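Local coordinates for MccB protein (Escherichia coli, PDB 6OM4) that probably uses ATP to join an adenylate to the N-formylated peptide MccA through a P-N bond, in the biosynthesis of the antibiotic microcin C, at residues G124-H129 with N296-L301; G238-I243 with N320-I325. All coordinates share one frame; numbering follows the deposited sequence.

How the interactions relate
Both interactions lie in the ThiF-family fold, and their centres are about 12 Å apart. Interaction 1 joins the start of the nucleotide-binding helix to helix 292-311. Interaction 2 joins the hairpin turn at 238-243 to the strand that follows this helix in the chain. The two contacts touch directly: A298 CB lies 3.1 Å from G238 O, and I126 CG1 lies 3.8 Å from G238 CA. A third touch pairs L301 CD1 with I325 CD1 at 3.9 Å. In interaction 1, G125 N hydrogen-bonds the phosphoramidate O2A. Interaction 2 holds Y239 of the same pocket, and its R322 binds the peptide. Together they border the nucleotide and peptide sites.

Interaction 1 of 2, residues G124-H129 with N296-L301; sequences GGIGNH and NVAAAL. With ND7 (5'-O-[(S)-amino(hydroxy)phosphoryl]adenosine), chain M.
The first turn of the helix after the GxGxxG loop of the Rossmann-type nucleotide site packs on helix 292-311, with I126 and H129 meeting N296, A298 and A299. The axes of helices 125-129 and 296-301 come within 8.6 Å at an angle of 48°. The N296 amide crosses the H129 ring obliquely, with their planes 39° apart. N296 ND2 sits above one ring face, shifted toward the rim, 3.1 Å from H129 CE1. The close N/O pairs of these two groups are not hydrogen bonds, because their angles are poor. G125 O faces the edge of the H129 ring in its plane. Nearer the backbone the fit is tight: H129 CB is 3.3 Å from A299 CB. The I126 branch bearing CD1 runs anti to the carbonyl carbon (chi1 -64°). Its end reaches A298 CB at 3.9 Å and A299 CB at 4.1 Å. The small A298 and A299 side chains are consistent with the close approach of the helices.

The N-terminal end of the helix faces the nucleotide. G125 N gives a nearly straight 2.9 Å hydrogen bond to O2A of ND7, the adenosine phosphoramidate. G124, at the N-cap position, also touches the pyrophosphate. Its O accepts two bonds, from N128 N at 2.8 Å and from N128 ND2 at 2.9 Å. The side-chain donor lies above the carbonyl plane. The amide of N128 is held at its other end too, where OD1 accepts from L160 N. The backbone of I126 hydrogen-bonds the bound peptide. The first turn of helix 125-136 meets the ligand at its start and helix 292-311 through I126 and H129. On helix 292-311, V297 and A298 rest on A244 of strand 243-250.

Interaction 2 of 2, residues G238-I243 with N320-I325; sequences GYVNDI and NKRIGI
Van der Waals contact of I243 with the backbone of G324 and I325 carries most of this interaction. With chi1 at -60°, CG1 of I243 lies beside the backbone N, which leaves CG2 anti to it. CG2 lies 3.9 Å from G324 CA and 3.8 Å from I325 O. I243 CA is also close to I325 O, at 3.6 Å. G324 has no side chain, and CG2 rests directly against its main chain. The I325 side chain points away from the turn; it packs on L301 and F246.

A second contact is apolar against charged. V240 CG2 lies 4.0 Å from R322 NH2, and the two side chains cross at about a right angle. The extended R322 chain, with CG anti to the backbone N, brings the guanidinium to this place. Its polar bonds go to other partners. NH1 and NH2 both hydrogen-bond the backbone of the bound peptide. NH2 also bonds a polar side chain of the peptide, and NH1 reaches Q335 OE1.

No hydrogen bond joins the two segments. Those of 238-243 close its own hairpin: V240 N donates to I243 O and I243 N to V240 O, each at 3.0 Å. These bonds frame a type II' turn from V240 to I243, with N241 and D242 at its corner. D242 O also hydrogen-bonds S327 OG.

The turn links strand 234-240 to strand 243-250, which runs antiparallel between it and strand 321-326. Strand 332-336 then follows at the edge of the sheet, while Y239 and I325 pack on helix 292-311.

Interaction 1 of 2, residues G124-H129 with N296-L301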
# COMPACT_ATOMS: atom_id res chain seq x y z
N GLY A 124 -8.99 -13.00 5.67
CA GLY A 124 -9.56 -12.51 6.89
C GLY A 124 -9.54 -10.99 6.95
O GLY A 124 -9.82 -10.31 5.94
N GLY A 125 -9.16 -10.43 8.11
CA GLY A 125 -9.27 -8.98 8.31
C GLY A 125 -8.42 -8.20 7.31
O GLY A 125 -8.84 -7.23 6.62
N ILE A 126 -7.14 -8.56 7.27
CA ILE A 126 -6.25 -7.86 6.36
C ILE A 126 -6.65 -8.14 4.91
O ILE A 126 -6.74 -7.21 4.08
CB ILE A 126 -4.79 -8.24 6.64
CG1 ILE A 126 -4.35 -7.77 8.04
CG2 ILE A 126 -3.87 -7.75 5.52
CD1 ILE A 126 -4.38 -6.30 8.29
N GLY A 127 -6.91 -9.39 4.59
CA GLY A 127 -7.22 -9.78 3.23
C GLY A 127 -8.46 -9.09 2.68
O GLY A 127 -8.52 -8.69 1.50
N ASN A 128 -9.51 -8.96 3.50
CA ASN A 128 -10.71 -8.28 3.12
C ASN A 128 -10.40 -6.85 2.66
O ASN A 128 -10.84 -6.40 1.63
CB ASN A 128 -11.71 -8.19 4.27
CG ASN A 128 -12.76 -9.28 4.28
OD1 ASN A 128 -13.95 -9.00 4.17
ND2 ASN A 128 -12.34 -10.52 4.49
N HIS A 129 -9.66 -6.12 3.49
CA HIS A 129 -9.48 -4.71 3.26
C HIS A 129 -8.52 -4.47 2.10
O HIS A 129 -8.77 -3.58 1.29
CB HIS A 129 -9.00 -4.01 4.52
CG HIS A 129 -10.15 -3.51 5.33
ND1 HIS A 129 -10.82 -4.27 6.26
CD2 HIS A 129 -10.78 -2.33 5.29
CE1 HIS A 129 -11.81 -3.56 6.77
NE2 HIS A 129 -11.81 -2.37 6.19
N ASN A 296 -7.46 -2.11 9.92
CA ASN A 296 -7.73 -1.31 8.70
C ASN A 296 -6.53 -0.43 8.34
O ASN A 296 -6.27 -0.22 7.17
CB ASN A 296 -8.99 -0.45 8.87
CG ASN A 296 -10.25 -1.27 9.04
OD1 ASN A 296 -11.36 -0.70 9.00
ND2 ASN A 296 -10.13 -2.58 9.19
N VAL A 297 -5.80 0.09 9.33
CA VAL A 297 -4.59 0.90 9.07
C VAL A 297 -3.55 0.04 8.36
O VAL A 297 -2.92 0.46 7.37
CB VAL A 297 -4.03 1.48 10.38
CG1 VAL A 297 -2.62 2.02 10.20
CG2 VAL A 297 -4.93 2.58 10.95
N ALA A 298 -3.31 -1.15 8.91
CA ALA A 298 -2.30 -2.05 8.37
C ALA A 298 -2.64 -2.42 6.94
O ALA A 298 -1.77 -2.42 6.02
CB ALA A 298 -2.16 -3.29 9.21
N ALA A 299 -3.91 -2.82 6.77
CA ALA A 299 -4.39 -3.22 5.46
C ALA A 299 -4.25 -2.06 4.46
O ALA A 299 -3.80 -2.26 3.34
CB ALA A 299 -5.82 -3.70 5.51
N ALA A 300 -4.63 -0.85 4.86
CA ALA A 300 -4.63 0.30 3.97
C ALA A 300 -3.21 0.57 3.47
O ALA A 300 -2.99 0.72 2.26
CB ALA A 300 -5.16 1.52 4.67
N LEU A 301 -2.25 0.64 4.40
CA LEU A 301 -0.92 0.98 4.00
C LEU A 301 -0.26 -0.17 3.22
O LEU A 301 0.56 0.12 2.31
CB LEU A 301 -0.13 1.38 5.24
CG LEU A 301 -0.58 2.71 5.81
CD1 LEU A 301 -0.02 2.94 7.21
CD2 LEU A 301 -0.17 3.84 4.85
O1A ND7 M . -7.33 -14.06 11.50
PA ND7 M . -7.25 -12.97 10.47
O2A ND7 M . -8.33 -11.89 10.50
N3A ND7 M . -5.73 -12.26 10.74
O5' ND7 M . -7.25 -13.51 8.98
C5' ND7 M . -6.27 -14.56 8.69
C4' ND7 M . -6.85 -15.31 7.46
C3' ND7 M . -8.04 -16.20 7.94
O3' ND7 M . -9.16 -16.05 7.16
C2' ND7 M . -7.36 -17.63 7.98
O2' ND7 M . -8.34 -18.68 7.59
C1' ND7 M . -6.40 -17.59 7.04
O4' ND7 M . -5.89 -16.05 7.01
N9 ND7 M . -5.22 -18.36 7.28
C4 ND7 M . -4.64 -19.23 6.40
C5 ND7 M . -3.54 -19.73 7.00
N7 ND7 M . -3.42 -19.18 8.22
C8 ND7 M . -4.43 -18.35 8.37
N3 ND7 M . -5.00 -19.60 5.16
C2 ND7 M . -4.26 -20.46 4.51
N1 ND7 M . -3.17 -20.99 5.08
C6 ND7 M . -2.79 -20.65 6.29
N6 ND7 M . -1.60 -21.24 6.88

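Interaction 2 of 2, residues G238-I243 with N320-I325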
# COMPACT_ATOMS: atom_id res chain seq x y z
N GLY A 238 -0.28 -6.92 9.01
CA GLY A 238 -1.11 -7.41 10.06
C GLY A 238 -0.94 -6.54 11.29
O GLY A 238 -0.90 -5.34 11.19
N TYR A 239 -0.91 -7.18 12.46
CA TYR A 239 -0.88 -6.46 13.72
C TYR A 239 -0.28 -7.37 14.78
O TYR A 239 -0.40 -8.60 14.72
CB TYR A 239 -2.28 -5.96 14.12
CG TYR A 239 -3.33 -6.99 13.83
CD1 TYR A 239 -3.57 -8.06 14.70
CD2 TYR A 239 -4.00 -6.97 12.63
CE1 TYR A 239 -4.49 -9.05 14.36
CE2 TYR A 239 -4.95 -7.91 12.31
CZ TYR A 239 -5.15 -8.99 13.15
OH TYR A 239 -6.10 -9.90 12.76
N VAL A 240 0.36 -6.74 15.76
CA VAL A 240 0.71 -7.37 16.98
C VAL A 240 -0.17 -6.71 18.04
O VAL A 240 0.10 -5.57 18.45
CB VAL A 240 2.20 -7.26 17.33
CG1 VAL A 240 2.50 -8.16 18.50
CG2 VAL A 240 3.09 -7.62 16.16
N ASN A 241 -1.28 -7.38 18.37
CA ASN A 241 -2.33 -6.81 19.19
C ASN A 241 -2.69 -5.41 18.64
O ASN A 241 -3.19 -5.28 17.50
CB ASN A 241 -1.94 -6.86 20.68
CG ASN A 241 -1.98 -8.26 21.27
OD1 ASN A 241 -1.34 -8.56 22.29
ND2 ASN A 241 -2.75 -9.12 20.66
N ASP A 242 -2.42 -4.36 19.42
CA ASP A 242 -2.86 -2.98 19.15
C ASP A 242 -1.89 -2.19 18.25
O ASP A 242 -2.15 -1.01 18.00
CB ASP A 242 -3.04 -2.25 20.49
CG ASP A 242 -1.90 -2.49 21.47
OD1 ASP A 242 -0.88 -1.88 21.30
OD2 ASP A 242 -2.04 -3.34 22.37
N ILE A 243 -0.81 -2.80 17.77
CA ILE A 243 0.11 -2.17 16.82
C ILE A 243 -0.16 -2.69 15.42
O ILE A 243 -0.01 -3.87 15.14
CB ILE A 243 1.59 -2.42 17.18
CG1 ILE A 243 1.94 -1.88 18.57
CG2 ILE A 243 2.47 -1.83 16.11
CD1 ILE A 243 3.36 -2.27 18.99
N ASN A 320 12.52 -2.67 2.59
CA ASN A 320 13.61 -2.77 3.58
C ASN A 320 13.14 -2.39 4.99
O ASN A 320 13.97 -2.06 5.84
CB ASN A 320 14.81 -1.87 3.20
CG ASN A 320 15.41 -2.27 1.88
OD1 ASN A 320 15.84 -3.41 1.75
ND2 ASN A 320 15.44 -1.34 0.92
N LYS A 321 11.82 -2.46 5.27
CA LYS A 321 11.29 -1.95 6.54
C LYS A 321 10.06 -2.76 6.97
O LYS A 321 9.24 -3.09 6.17
CB LYS A 321 10.93 -0.46 6.43
CG LYS A 321 12.13 0.47 6.26
CD LYS A 321 11.80 1.92 6.22
CE LYS A 321 12.98 2.71 5.70
NZ LYS A 321 12.81 4.14 6.02
N ARG A 322 9.95 -3.02 8.27
CA ARG A 322 8.72 -3.53 8.85
C ARG A 322 8.22 -2.42 9.76
O ARG A 322 8.95 -2.09 10.71
CB ARG A 322 9.00 -4.80 9.64
CG ARG A 322 7.80 -5.42 10.36
CD ARG A 322 8.12 -6.85 10.76
NE ARG A 322 7.03 -7.54 11.47
CZ ARG A 322 6.90 -7.59 12.80
NH1 ARG A 322 7.83 -7.07 13.58
NH2 ARG A 322 5.83 -8.20 13.31
N ILE A 323 7.08 -1.79 9.39
CA ILE A 323 6.65 -0.53 9.96
C ILE A 323 5.48 -0.78 10.94
O ILE A 323 4.53 -1.44 10.58
CB ILE A 323 6.25 0.46 8.85
CG1 ILE A 323 7.42 0.70 7.88
CG2 ILE A 323 5.72 1.76 9.43
CD1 ILE A 323 7.06 1.28 6.55
N GLY A 324 5.60 -0.26 12.15
CA GLY A 324 4.53 -0.31 13.15
C GLY A 324 3.93 1.06 13.35
O GLY A 324 4.65 2.06 13.55
N ILE A 325 2.58 1.08 13.46
CA ILE A 325 1.84 2.23 13.82
C ILE A 325 1.06 1.89 15.10
O ILE A 325 0.22 1.00 15.10
CB ILE A 325 0.88 2.67 12.70
CG1 ILE A 325 1.60 2.91 11.38
CG2 ILE A 325 0.08 3.89 13.15
CD1 ILE A 325 1.67 1.69 10.51